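Local coordinates for protein glutaconate coenzyme a-transferase (Acidaminococcus fermentans, PDB 1POI) that catalyses the transfer of coenzyme A from acetyl-CoA to glutaconate or (R)-2-hydroxyglutarate, a step of glutamate degradation through the hydroxyglutarate pathway, at residues Val104-Met107 with Met108-Ala111; Trp133-Lys137 with Glu138-Thr142; Val188-Trp191 with Gly192-Gln196; Arg221-Pro224 with Thr225-Asp228; Leu284-His287 with Asp288-Leu291. All coordinates share one frame; numbering follows the deposited sequence.

Contact 1. Residues Val104-Met107 with Met108-Ala111; sequences VIYM and MWHA
Val-104 to Met-107 and Met-108 to Ala-111 are successive turns of one alpha-helix, joined by i to i+4 backbone hydrogen bonds that run from Met-108 N to Val-104 O (2.7 Å, almost straight at 177°) through to Ala-111 N to Met-107 O (2.7 Å). Two rings and an isoleucine methyl pack together on one flank. The indole of Trp-109 turns the edge of its six-membered ring to the face of Tyr-106 in a T-shaped pair, with ring centroids 5.6 Å apart and planes at 73°; CZ3 of Trp-109 is the indole atom over the phenol, reaching it near the rim. Ile-105 meets a face of the same indole: its chi1 of -67° leaves CG2 opposite the backbone N, and this branch methyl, held close to the helix, lies 4.3 Å from the six-membered ring centroid in a CH-pi contact. On another flank the flexible Met-108 chain crosses Val-104 and lays SD 3.6 Å from CG1 of Val-104. Met-107 curls round so that its CE meets the imidazole edge of His-110, 4.2 Å from ND1. The polar tip of Tyr-106 is satisfied outside the helix, where its OH hydrogen-bonds Gln-196 OE1 and Ala-52 N. His-110 packs its ring against His-110 of a second copy of this subunit. The arrangement is typical of a buried, mostly apolar helix packed on an alpha/beta domain, here with Ile-105, Met-108 and Trp-109 against Leu-49 of strand 46-49 and a subunit interface beside them.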
loop_
_atom_site.group_PDB
_atom_site.type_symbol
_atom_site.label_atom_id
_atom_site.label_comp_id
_atom_site.label_asym_id
_atom_site.label_seq_id
_atom_site.Cartn_x
_atom_site.Cartn_y
_atom_site.Cartn_z
ATOM N N VAL A 104 -8.509 35.504 -2.850
ATOM C CA VAL A 104 -7.727 36.193 -3.867
ATOM C C VAL A 104 -6.249 35.823 -3.775
ATOM O O VAL A 104 -5.624 35.586 -4.797
ATOM C CB VAL A 104 -7.929 37.710 -3.785
ATOM C CG1 VAL A 104 -6.945 38.451 -4.671
ATOM C CG2 VAL A 104 -9.323 38.048 -4.194
ATOM N N ILE A 105 -5.698 35.733 -2.569
ATOM C CA ILE A 105 -4.299 35.366 -2.412
ATOM C C ILE A 105 -3.991 33.969 -2.973
ATOM O O ILE A 105 -3.009 33.773 -3.681
ATOM C CB ILE A 105 -3.873 35.420 -0.937
ATOM C CG1 ILE A 105 -3.903 36.863 -0.428
ATOM C CG2 ILE A 105 -2.460 34.799 -0.761
ATOM C CD1 ILE A 105 -2.631 37.625 -0.667
ATOM N N TYR A 106 -4.800 32.977 -2.620
ATOM C CA TYR A 106 -4.555 31.630 -3.129
ATOM C C TYR A 106 -4.779 31.623 -4.640
ATOM O O TYR A 106 -4.092 30.913 -5.362
ATOM C CB TYR A 106 -5.381 30.583 -2.358
ATOM C CG TYR A 106 -4.681 30.161 -1.087
ATOM C CD1 TYR A 106 -3.693 29.192 -1.124
ATOM C CD2 TYR A 106 -4.895 30.840 0.118
ATOM C CE1 TYR A 106 -2.917 28.919 -0.008
ATOM C CE2 TYR A 106 -4.130 30.577 1.251
ATOM C CZ TYR A 106 -3.135 29.621 1.181
ATOM O OH TYR A 106 -2.307 29.390 2.266
ATOM N N MET A 107 -5.696 32.454 -5.125
ATOM C CA MET A 107 -5.908 32.566 -6.566
ATOM C C MET A 107 -4.640 33.174 -7.207
ATOM O O MET A 107 -4.015 32.549 -8.068
ATOM C CB MET A 107 -7.127 33.445 -6.901
ATOM C CG MET A 107 -8.455 32.885 -6.431
ATOM S SD MET A 107 -9.360 31.762 -7.527
ATOM C CE MET A 107 -8.061 30.878 -8.374
ATOM N N MET A 108 -4.246 34.361 -6.750
ATOM C CA MET A 108 -3.061 35.049 -7.258
ATOM C C MET A 108 -1.896 34.107 -7.489
ATOM O O MET A 108 -1.280 34.111 -8.547
ATOM C CB MET A 108 -2.655 36.180 -6.314
ATOM C CG MET A 108 -3.674 37.321 -6.296
ATOM S SD MET A 108 -3.326 38.620 -5.113
ATOM C CE MET A 108 -1.627 38.844 -5.326
ATOM N N TRP A 109 -1.609 33.280 -6.504
ATOM C CA TRP A 109 -0.529 32.327 -6.628
ATOM C C TRP A 109 -0.911 31.319 -7.702
ATOM O O TRP A 109 -0.082 30.928 -8.522
ATOM C CB TRP A 109 -0.309 31.597 -5.300
ATOM C CG TRP A 109 0.645 32.241 -4.340
ATOM C CD1 TRP A 109 1.798 32.889 -4.652
ATOM C CD2 TRP A 109 0.609 32.161 -2.900
ATOM N NE1 TRP A 109 2.494 33.199 -3.506
ATOM C CE2 TRP A 109 1.785 32.762 -2.417
ATOM C CE3 TRP A 109 -0.301 31.628 -1.979
ATOM C CZ2 TRP A 109 2.080 32.848 -1.048
ATOM C CZ3 TRP A 109 -0.003 31.715 -0.616
ATOM C CH2 TRP A 109 1.175 32.318 -0.169
ATOM N N HIS A 110 -2.171 30.895 -7.724
ATOM C CA HIS A 110 -2.571 29.913 -8.719
ATOM C C HIS A 110 -2.438 30.457 -10.148
ATOM O O HIS A 110 -1.804 29.818 -11.003
ATOM C CB HIS A 110 -3.968 29.345 -8.428
ATOM C CG HIS A 110 -4.297 28.126 -9.232
ATOM N ND1 HIS A 110 -5.487 27.982 -9.910
ATOM C CD2 HIS A 110 -3.565 27.025 -9.523
ATOM C CE1 HIS A 110 -5.477 26.847 -10.583
ATOM N NE2 HIS A 110 -4.320 26.245 -10.366
ATOM N N ALA A 111 -3.003 31.635 -10.395
ATOM C CA ALA A 111 -2.904 32.295 -11.690
ATOM C C ALA A 111 -1.440 32.445 -12.099
ATOM O O ALA A 111 -1.116 32.389 -13.283
ATOM C CB ALA A 111 -3.535 33.627 -11.634
#

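Contact 2. Residues Trp133-Lys137 with Glu138-Thr142; sequences WGISK and EVRKT
A serine N-cap starts helix 137-141, and the loop leading into it folds back over the first turn. Ser-136 OG accepts from Val-139 N at 3.1 Å; with chi1 at 62° the hydroxyl sits between the backbone N and the carbonyl carbon, which turns it to the amide that the first turn leaves without a helical acceptor. Serine suits the place because its short side chain puts the oxygen within reach of that N-H. The carbonyl of the same residue takes the first i to i+4 bond, from Arg-140 N, at 2.7 Å. Ile-135 lies against the flank of the helix: its CG2 touches Val-139 CG1 at 3.6 Å and Arg-140 CG at the same distance, crossing both side chains at about a right angle. Arg-140, extended from CG to NE, runs back along the loop and gives a weak hydrogen bond from NE to Ile-135 O (2.9 Å, bent to 128°). Ile-135 CB lies over one face of its guanidinium, while Trp-133, its ring plane perpendicular to that group, comes within 3.7 Å of NE with CE3. The terminal nitrogens go further: NH2 forms a salt bridge with Glu-98 and NH1 hydrogen-bonds the Pro-147 carbonyl. The alkyl chains of Lys-137 and Lys-141 cross, one turn apart. This is a typical capped helix start, tied by its arginine to strand 96-99, outermost in the parallel sheet within this chain.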
loop_
_atom_site.group_PDB
_atom_site.type_symbol
_atom_site.label_atom_id
_atom_site.label_comp_id
_atom_site.label_asym_id
_atom_site.label_seq_id
_atom_site.Cartn_x
_atom_site.Cartn_y
_atom_site.Cartn_z
ATOM N N TRP A 133 -6.834 50.968 0.461
ATOM C CA TRP A 133 -5.538 50.410 0.061
ATOM C C TRP A 133 -4.631 50.464 1.280
ATOM O O TRP A 133 -4.564 51.474 1.983
ATOM C CB TRP A 133 -4.882 51.214 -1.051
ATOM C CG TRP A 133 -5.524 51.087 -2.377
ATOM C CD1 TRP A 133 -6.853 50.949 -2.639
ATOM C CD2 TRP A 133 -4.866 51.163 -3.648
ATOM N NE1 TRP A 133 -7.065 50.943 -3.999
ATOM C CE2 TRP A 133 -5.859 51.075 -4.639
ATOM C CE3 TRP A 133 -3.526 51.302 -4.041
ATOM C CZ2 TRP A 133 -5.560 51.127 -6.001
ATOM C CZ3 TRP A 133 -3.230 51.356 -5.393
ATOM C CH2 TRP A 133 -4.240 51.266 -6.353
ATOM N N GLY A 134 -3.940 49.370 1.531
ATOM C CA GLY A 134 -3.036 49.317 2.666
ATOM C C GLY A 134 -1.799 50.092 2.284
ATOM O O GLY A 134 -1.326 50.938 3.029
ATOM N N ILE A 135 -1.265 49.759 1.114
ATOM C CA ILE A 135 -0.096 50.423 0.554
ATOM C C ILE A 135 -0.669 51.334 -0.520
ATOM O O ILE A 135 -1.308 50.871 -1.457
ATOM C CB ILE A 135 0.854 49.412 -0.091
ATOM C CG1 ILE A 135 0.937 48.169 0.804
ATOM C CG2 ILE A 135 2.223 50.067 -0.302
ATOM C CD1 ILE A 135 1.854 47.072 0.314
ATOM N N SER A 136 -0.565 52.633 -0.303
ATOM C CA SER A 136 -1.084 53.606 -1.251
ATOM C C SER A 136 -0.351 53.579 -2.608
ATOM O O SER A 136 0.786 53.089 -2.728
ATOM C CB SER A 136 -0.975 54.996 -0.646
ATOM O OG SER A 136 0.389 55.306 -0.396
ATOM N N LYS A 137 -1.009 54.123 -3.626
ATOM C CA LYS A 137 -0.425 54.188 -4.957
ATOM C C LYS A 137 0.882 54.957 -4.822
ATOM O O LYS A 137 1.893 54.569 -5.396
ATOM C CB LYS A 137 -1.397 54.880 -5.935
ATOM C CG LYS A 137 -0.754 55.480 -7.185
ATOM C CD LYS A 137 -0.091 54.447 -8.065
ATOM C CE LYS A 137 -1.127 53.715 -8.862
ATOM N NZ LYS A 137 -1.917 54.644 -9.694
ATOM N N GLU A 138 0.870 55.977 -3.967
ATOM C CA GLU A 138 2.039 56.811 -3.724
ATOM C C GLU A 138 3.203 56.025 -3.147
ATOM O O GLU A 138 4.343 56.184 -3.580
ATOM C CB GLU A 138 1.685 57.997 -2.825
ATOM C CG GLU A 138 2.852 58.953 -2.597
ATOM C CD GLU A 138 2.458 60.237 -1.863
ATOM O OE1 GLU A 138 1.398 60.825 -2.200
ATOM O OE2 GLU A 138 3.225 60.667 -0.966
ATOM N N VAL A 139 2.933 55.175 -2.173
ATOM C CA VAL A 139 4.004 54.387 -1.608
ATOM C C VAL A 139 4.363 53.235 -2.522
ATOM O O VAL A 139 5.521 52.908 -2.652
ATOM C CB VAL A 139 3.658 53.894 -0.176
ATOM C CG1 VAL A 139 4.593 52.758 0.255
ATOM C CG2 VAL A 139 3.767 55.065 0.808
ATOM N N ARG A 140 3.381 52.637 -3.183
ATOM C CA ARG A 140 3.635 51.506 -4.086
ATOM C C ARG A 140 4.618 51.855 -5.201
ATOM O O ARG A 140 5.482 51.032 -5.564
ATOM C CB ARG A 140 2.325 51.006 -4.703
ATOM C CG ARG A 140 1.497 50.117 -3.783
ATOM C CD ARG A 140 0.064 49.983 -4.293
ATOM N NE ARG A 140 -0.690 48.980 -3.552
ATOM C CZ ARG A 140 -0.488 47.667 -3.652
ATOM N NH1 ARG A 140 0.445 47.172 -4.464
ATOM N NH2 ARG A 140 -1.208 46.837 -2.913
ATOM N N LYS A 141 4.488 53.086 -5.717
ATOM C CA LYS A 141 5.331 53.613 -6.798
ATOM C C LYS A 141 6.810 53.712 -6.471
ATOM O O LYS A 141 7.658 53.617 -7.359
ATOM C CB LYS A 141 4.818 54.978 -7.272
ATOM C CG LYS A 141 3.905 54.891 -8.476
ATOM C CD LYS A 141 3.627 56.255 -9.088
ATOM C CE LYS A 141 2.707 57.080 -8.197
ATOM N NZ LYS A 141 2.305 58.415 -8.771
ATOM N N THR A 142 7.122 53.898 -5.199
ATOM C CA THR A 142 8.497 54.008 -4.783
ATOM C C THR A 142 9.057 52.674 -4.316
ATOM O O THR A 142 10.221 52.596 -3.929
ATOM C CB THR A 142 8.621 55.000 -3.654
ATOM O OG1 THR A 142 7.983 54.468 -2.494
ATOM C CG2 THR A 142 7.931 56.281 -4.016
#

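Contact 3. Residues Val188-Trp191 with Gly192-Gln196; sequences VRIW and GGKFQ
Ile-190 and Lys-194 cross at a slant, the lysine's alkyl chain passing over the branched isoleucine as the chain bends between them. CG of Lys-194 rests between the two arms of Ile-190, 3.9 Å from both CD1 and CG2. Isoleucine suits this spot because its two branches spread into a surface for a methylene chain. The lysine is bent at chi2 (90°), which folds its outer half back over the Ile-190 backbone; NZ comes to 3.2 Å from Ile-190 O, but the angle is too poor for a hydrogen bond. Its ammonium instead makes a salt bridge with Asp-228. Trp-191 swings the other way, giving its NE1 to Gln-181. At Gly-192 (phi 80°, psi -177°) a side chain would be pressed against Trp-191 O, so the residue without one fits. A water spans the bend, donating to Trp-191 O at 2.6 Å and to Gly-193 O at 2.9 Å, while Arg-29 also reaches the Gly-193 carbonyl. No direct hydrogen bond joins 188-191 to 192-196; what links them is apolar contact, the water bridge and outside partners, and pairing with Asp-228 would be expected to keep the lysine's charge tolerable in this largely buried loop.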
loop_
_atom_site.group_PDB
_atom_site.type_symbol
_atom_site.label_atom_id
_atom_site.label_comp_id
_atom_site.label_asym_id
_atom_site.label_seq_id
_atom_site.Cartn_x
_atom_site.Cartn_y
_atom_site.Cartn_z
ATOM N N VAL A 188 9.463 15.822 -5.822
ATOM C CA VAL A 188 8.854 16.030 -4.512
ATOM C C VAL A 188 7.510 15.346 -4.273
ATOM O O VAL A 188 6.588 15.460 -5.092
ATOM C CB VAL A 188 8.682 17.536 -4.268
ATOM C CG1 VAL A 188 7.895 17.814 -3.005
ATOM C CG2 VAL A 188 10.042 18.185 -4.219
ATOM N N ARG A 189 7.405 14.699 -3.107
ATOM C CA ARG A 189 6.209 13.983 -2.656
ATOM C C ARG A 189 5.653 14.652 -1.398
ATOM O O ARG A 189 6.311 14.637 -0.360
ATOM C CB ARG A 189 6.575 12.543 -2.275
ATOM C CG ARG A 189 5.957 11.455 -3.128
ATOM C CD ARG A 189 6.515 10.089 -2.735
ATOM N NE ARG A 189 6.529 9.150 -3.860
ATOM C CZ ARG A 189 6.738 7.836 -3.757
ATOM N NH1 ARG A 189 6.942 7.267 -2.571
ATOM N NH2 ARG A 189 6.811 7.090 -4.854
ATOM N N ILE A 190 4.476 15.259 -1.505
ATOM C CA ILE A 190 3.798 15.880 -0.376
ATOM C C ILE A 190 2.514 15.062 -0.036
ATOM O O ILE A 190 1.532 15.114 -0.790
ATOM C CB ILE A 190 3.305 17.289 -0.722
ATOM C CG1 ILE A 190 4.472 18.208 -1.097
ATOM C CG2 ILE A 190 2.479 17.857 0.443
ATOM C CD1 ILE A 190 3.998 19.621 -1.489
ATOM N N TRP A 191 2.518 14.302 1.062
ATOM C CA TRP A 191 1.335 13.538 1.471
ATOM C C TRP A 191 0.246 14.495 2.042
ATOM O O TRP A 191 0.562 15.461 2.734
ATOM C CB TRP A 191 1.706 12.560 2.559
ATOM C CG TRP A 191 2.948 11.764 2.338
ATOM C CD1 TRP A 191 3.576 11.500 1.152
ATOM C CD2 TRP A 191 3.694 11.074 3.349
ATOM N NE1 TRP A 191 4.670 10.677 1.363
ATOM C CE2 TRP A 191 4.763 10.401 2.701
ATOM C CE3 TRP A 191 3.565 10.960 4.732
ATOM C CZ2 TRP A 191 5.691 9.622 3.397
ATOM C CZ3 TRP A 191 4.489 10.193 5.418
ATOM C CH2 TRP A 191 5.542 9.530 4.748
ATOM N N GLY A 192 -1.023 14.218 1.777
ATOM C CA GLY A 192 -2.057 15.093 2.289
ATOM C C GLY A 192 -2.202 16.333 1.433
ATOM O O GLY A 192 -1.579 16.419 0.394
ATOM N N GLY A 193 -3.071 17.260 1.825
ATOM C CA GLY A 193 -3.261 18.478 1.060
ATOM C C GLY A 193 -1.966 19.248 0.855
ATOM O O GLY A 193 -1.079 19.240 1.701
ATOM N N LYS A 194 -1.873 19.943 -0.266
ATOM C CA LYS A 194 -0.676 20.696 -0.604
ATOM C C LYS A 194 -0.768 22.183 -0.332
ATOM O O LYS A 194 0.244 22.862 -0.340
ATOM C CB LYS A 194 -0.368 20.533 -2.091
ATOM C CG LYS A 194 0.212 19.213 -2.473
ATOM C CD LYS A 194 -0.823 18.184 -2.831
ATOM C CE LYS A 194 -0.315 16.864 -2.282
ATOM N NZ LYS A 194 -0.933 15.624 -2.824
ATOM N N PHE A 195 -1.970 22.705 -0.125
ATOM C CA PHE A 195 -2.141 24.148 0.073
ATOM C C PHE A 195 -1.558 24.827 -1.193
ATOM O O PHE A 195 -1.704 24.295 -2.300
ATOM C CB PHE A 195 -1.456 24.623 1.376
ATOM C CG PHE A 195 -1.791 23.770 2.594
ATOM C CD1 PHE A 195 -3.083 23.744 3.107
ATOM C CD2 PHE A 195 -0.821 22.948 3.176
ATOM C CE1 PHE A 195 -3.403 22.907 4.173
ATOM C CE2 PHE A 195 -1.130 22.120 4.231
ATOM C CZ PHE A 195 -2.420 22.092 4.731
ATOM N N GLN A 196 -0.883 25.961 -1.049
ATOM C CA GLN A 196 -0.311 26.654 -2.205
ATOM C C GLN A 196 1.037 26.088 -2.627
ATOM O O GLN A 196 1.645 26.544 -3.581
ATOM C CB GLN A 196 -0.113 28.122 -1.878
ATOM C CG GLN A 196 1.039 28.353 -0.904
ATOM C CD GLN A 196 0.653 28.252 0.561
ATOM O OE1 GLN A 196 -0.461 27.835 0.925
ATOM N NE2 GLN A 196 1.565 28.655 1.412
HETATM O O HOH W 1 0.046 17.717 3.858
#

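Contact 4. Residues Arg221-Pro224 with Thr225-Asp228; sequences RRDP and TKND
An Asx turn at Asp-223 to Thr-225 overlies a type I beta-turn at Asp-223 to Lys-226, a compact bend whose residues 224-226 have 3-10 geometry. Its tight part surrounds the Asp-223 carboxylate. OD1 accepts from Thr-225 N at 3.1 Å, met from above the carboxylate plane, and Lys-226 N closes the main turn on Asp-223 O, again at 3.1 Å and nearly straight (174°). Aspartate suits the first position because, with CG anti to the backbone N (chi1 177°), its carboxylate swings forward to the amide two residues on; proline follows well, its ring holding phi near the value the turn needs. Thr-225 OG1 also bonds OD1, though the modelled 2.4 Å is so short that the exact distance is doubtful. One step further Asn-227 N reaches Pro-224 O at 3.3 Å from above the carbonyl plane, and a water links that oxygen to Asn-227 O. The looser, solvent side belongs to Lys-226, an exposed residue whose long chain crosses the aspartate at about a right angle. It bends at its last torsion and forms a salt bridge in which NZ approaches Asp-223 OD2, 2.9 Å away, nearly in line with its C-O bond.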
loop_
_atom_site.group_PDB
_atom_site.type_symbol
_atom_site.label_atom_id
_atom_site.label_comp_id
_atom_site.label_asym_id
_atom_site.label_seq_id
_atom_site.Cartn_x
_atom_site.Cartn_y
_atom_site.Cartn_z
ATOM N N ARG A 221 10.008 6.999 -8.517
ATOM C CA ARG A 221 9.319 6.864 -9.782
ATOM C C ARG A 221 8.528 5.578 -9.860
ATOM O O ARG A 221 7.649 5.449 -10.716
ATOM C CB ARG A 221 10.313 6.941 -10.923
ATOM C CG ARG A 221 10.847 8.319 -11.107
ATOM C CD ARG A 221 12.239 8.315 -11.699
ATOM N NE ARG A 221 12.836 9.634 -11.493
ATOM C CZ ARG A 221 12.405 10.738 -12.092
ATOM N NH1 ARG A 221 11.389 10.681 -12.949
ATOM N NH2 ARG A 221 12.924 11.910 -11.770
ATOM N N ARG A 222 8.828 4.637 -8.960
ATOM C CA ARG A 222 8.131 3.351 -8.894
ATOM C C ARG A 222 6.596 3.515 -8.927
ATOM O O ARG A 222 5.891 2.623 -9.387
ATOM C CB ARG A 222 8.563 2.569 -7.644
ATOM C CG ARG A 222 9.505 1.396 -7.905
ATOM C CD ARG A 222 10.783 1.825 -8.597
ATOM N NE ARG A 222 11.638 0.695 -8.972
ATOM C CZ ARG A 222 12.357 -0.034 -8.118
ATOM N NH1 ARG A 222 12.342 0.237 -6.815
ATOM N NH2 ARG A 222 13.058 -1.074 -8.559
ATOM N N ASP A 223 6.082 4.624 -8.405
ATOM C CA ASP A 223 4.655 4.900 -8.436
ATOM C C ASP A 223 4.493 6.399 -8.717
ATOM O O ASP A 223 4.265 7.199 -7.812
ATOM C CB ASP A 223 3.979 4.501 -7.121
ATOM C CG ASP A 223 2.476 4.837 -7.097
ATOM O OD1 ASP A 223 1.918 5.349 -8.095
ATOM O OD2 ASP A 223 1.841 4.578 -6.062
ATOM N N PRO A 224 4.471 6.774 -10.003
ATOM C CA PRO A 224 4.342 8.160 -10.446
ATOM C C PRO A 224 3.182 8.900 -9.852
ATOM O O PRO A 224 3.249 10.109 -9.695
ATOM C CB PRO A 224 4.163 8.014 -11.945
ATOM C CG PRO A 224 4.893 6.748 -12.259
ATOM C CD PRO A 224 4.418 5.864 -11.157
ATOM N N THR A 225 2.142 8.176 -9.463
ATOM C CA THR A 225 0.931 8.806 -8.920
ATOM C C THR A 225 1.103 9.592 -7.612
ATOM O O THR A 225 0.324 10.506 -7.327
ATOM C CB THR A 225 -0.258 7.774 -8.762
ATOM O OG1 THR A 225 0.043 6.805 -7.742
ATOM C CG2 THR A 225 -0.522 7.044 -10.087
ATOM N N LYS A 226 2.130 9.272 -6.837
ATOM C CA LYS A 226 2.331 9.959 -5.574
ATOM C C LYS A 226 3.175 11.236 -5.661
ATOM O O LYS A 226 3.270 11.990 -4.688
ATOM C CB LYS A 226 2.964 8.999 -4.571
ATOM C CG LYS A 226 2.036 7.913 -4.083
ATOM C CD LYS A 226 2.837 6.660 -3.708
ATOM C CE LYS A 226 2.025 5.675 -2.853
ATOM N NZ LYS A 226 0.694 5.289 -3.443
ATOM N N ASN A 227 3.791 11.496 -6.805
ATOM C CA ASN A 227 4.639 12.673 -6.915
ATOM C C ASN A 227 3.831 13.939 -7.212
ATOM O O ASN A 227 2.876 13.913 -8.005
ATOM C CB ASN A 227 5.724 12.390 -7.932
ATOM C CG ASN A 227 6.410 11.061 -7.664
ATOM O OD1 ASN A 227 6.375 10.554 -6.552
ATOM N ND2 ASN A 227 7.003 10.479 -8.680
ATOM N N ASP A 228 4.191 15.043 -6.562
ATOM C CA ASP A 228 3.456 16.288 -6.734
ATOM C C ASP A 228 4.173 17.390 -7.529
ATOM O O ASP A 228 3.535 18.374 -7.968
ATOM C CB ASP A 228 3.072 16.832 -5.372
ATOM C CG ASP A 228 2.203 15.884 -4.594
ATOM O OD1 ASP A 228 2.726 14.967 -3.942
ATOM O OD2 ASP A 228 0.985 16.081 -4.630
HETATM O O HOH W 2 1.992 12.257 -10.115
#

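Contact 5. Residues Leu284-His287 with Asp288-Leu291; sequences LKDH and DEYL
Leu-284 leads into helix 287-294 with its side chain turned to the first turn: CD1 lies 4.3 Å from Tyr-290 CB and approaches that ring at its edge. Next, Lys-285 uses its backbone, N donating to Glu-289 OE1 at 3.1 Å from well above the carboxylate plane, while its own extended chain leads away. Glu-289 reaches back to this amide because its chain bends at chi2 (-140°). Asp-286 is the N-cap. Its OD1 accepts from Glu-289 N at 3.2 Å on the anti side, tilted 34° out of the carboxylate plane. Aspartate suits the cap: its short chain lets OD1 reach the amide, and its negative charge should be stabilised at the helix N-terminus. His-287 follows, its O receiving Leu-291 N at 3.0 Å. Its imidazole is nearly parallel to the Tyr-290 ring (19°) but slid so far that they barely overlap, with CE1 3.8 Å from Tyr-290 CD2. Both rings find polar partners after strand 236-239, His-287 NE2 at Pro-241 O and Tyr-290 OH at His-245. The whole is typical of an aspartate-capped helix start, with a reciprocal glutamate bond one residue before the cap.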
loop_
_atom_site.group_PDB
_atom_site.type_symbol
_atom_site.label_atom_id
_atom_site.label_comp_id
_atom_site.label_asym_id
_atom_site.label_seq_id
_atom_site.Cartn_x
_atom_site.Cartn_y
_atom_site.Cartn_z
ATOM N N LEU A 284 21.804 28.811 17.823
ATOM C CA LEU A 284 22.026 27.453 17.310
ATOM C C LEU A 284 22.698 27.430 15.936
ATOM O O LEU A 284 22.245 28.099 15.016
ATOM C CB LEU A 284 20.706 26.686 17.272
ATOM C CG LEU A 284 19.882 26.807 18.554
ATOM C CD1 LEU A 284 18.593 26.038 18.431
ATOM C CD2 LEU A 284 20.681 26.282 19.710
ATOM N N LYS A 285 23.758 26.632 15.804
ATOM C CA LYS A 285 24.538 26.503 14.571
ATOM C C LYS A 285 23.808 25.911 13.373
ATOM O O LYS A 285 24.120 26.231 12.227
ATOM C CB LYS A 285 25.789 25.663 14.825
ATOM C CG LYS A 285 26.703 25.541 13.619
ATOM C CD LYS A 285 27.760 24.456 13.797
ATOM C CE LYS A 285 28.590 24.284 12.512
ATOM N NZ LYS A 285 29.546 23.128 12.547
ATOM N N ASP A 286 22.895 24.987 13.625
ATOM C CA ASP A 286 22.154 24.348 12.546
ATOM C C ASP A 286 20.933 23.615 13.077
ATOM O O ASP A 286 20.723 23.563 14.295
ATOM C CB ASP A 286 23.055 23.389 11.777
ATOM C CG ASP A 286 23.695 22.368 12.659
ATOM O OD1 ASP A 286 23.300 22.290 13.832
ATOM O OD2 ASP A 286 24.582 21.621 12.183
ATOM N N HIS A 287 20.156 23.034 12.163
ATOM C CA HIS A 287 18.925 22.326 12.505
ATOM C C HIS A 287 19.146 21.138 13.452
ATOM O O HIS A 287 18.340 20.892 14.352
ATOM C CB HIS A 287 18.180 21.884 11.240
ATOM C CG HIS A 287 16.794 21.388 11.511
ATOM N ND1 HIS A 287 15.795 22.199 12.003
ATOM C CD2 HIS A 287 16.229 20.172 11.312
ATOM C CE1 HIS A 287 14.676 21.504 12.092
ATOM N NE2 HIS A 287 14.911 20.272 11.679
ATOM N N ASP A 288 20.222 20.394 13.250
ATOM C CA ASP A 288 20.501 19.300 14.135
ATOM C C ASP A 288 20.464 19.822 15.579
ATOM O O ASP A 288 19.745 19.281 16.403
ATOM C CB ASP A 288 21.850 18.680 13.785
ATOM C CG ASP A 288 21.739 17.662 12.662
ATOM O OD1 ASP A 288 20.633 17.493 12.113
ATOM O OD2 ASP A 288 22.734 16.987 12.350
ATOM N N GLU A 289 21.143 20.937 15.844
ATOM C CA GLU A 289 21.174 21.549 17.167
ATOM C C GLU A 289 19.788 21.811 17.703
ATOM O O GLU A 289 19.557 21.759 18.916
ATOM C CB GLU A 289 21.932 22.876 17.141
ATOM C CG GLU A 289 23.398 22.717 16.871
ATOM C CD GLU A 289 24.262 23.638 17.699
ATOM O OE1 GLU A 289 23.759 24.665 18.210
ATOM O OE2 GLU A 289 25.462 23.313 17.843
ATOM N N TYR A 290 18.883 22.168 16.810
ATOM C CA TYR A 290 17.509 22.441 17.198
ATOM C C TYR A 290 16.862 21.123 17.662
ATOM O O TYR A 290 16.220 21.063 18.715
ATOM C CB TYR A 290 16.761 23.042 16.005
ATOM C CG TYR A 290 15.293 23.338 16.229
ATOM C CD1 TYR A 290 14.890 24.510 16.845
ATOM C CD2 TYR A 290 14.297 22.470 15.756
ATOM C CE1 TYR A 290 13.557 24.825 16.985
ATOM C CE2 TYR A 290 12.950 22.785 15.900
ATOM C CZ TYR A 290 12.592 23.964 16.513
ATOM O OH TYR A 290 11.262 24.290 16.664
ATOM N N LEU A 291 17.078 20.059 16.898
ATOM C CA LEU A 291 16.502 18.751 17.223
ATOM C C LEU A 291 17.024 18.246 18.555
ATOM O O LEU A 291 16.254 17.800 19.421
ATOM C CB LEU A 291 16.801 17.734 16.114
ATOM C CG LEU A 291 16.159 18.089 14.767
ATOM C CD1 LEU A 291 16.489 17.025 13.756
ATOM C CD2 LEU A 291 14.638 18.266 14.896
#

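Contact 1 is wholly buried and mostly apolar and aromatic, whereas contacts 2 and 5 sit at partly exposed helix starts where polar caps, one serine and one aspartate, each take one leading amide. Contacts 3 and 4 are both loop bends, the first largely buried and bridged by water, the second more open and held by a carboxylate. These two lie on the same side of the chain's centre and are joined by the Lys-194 to Asp-228 salt bridge and by backbone pairing of Val-188 with Asp-228. Gln-196 in turn connects contact 3 to the Tyr-106 hydroxyl of contact 1. Contacts 2 and 5 touch none of the others, and their centres are about 40 Å apart.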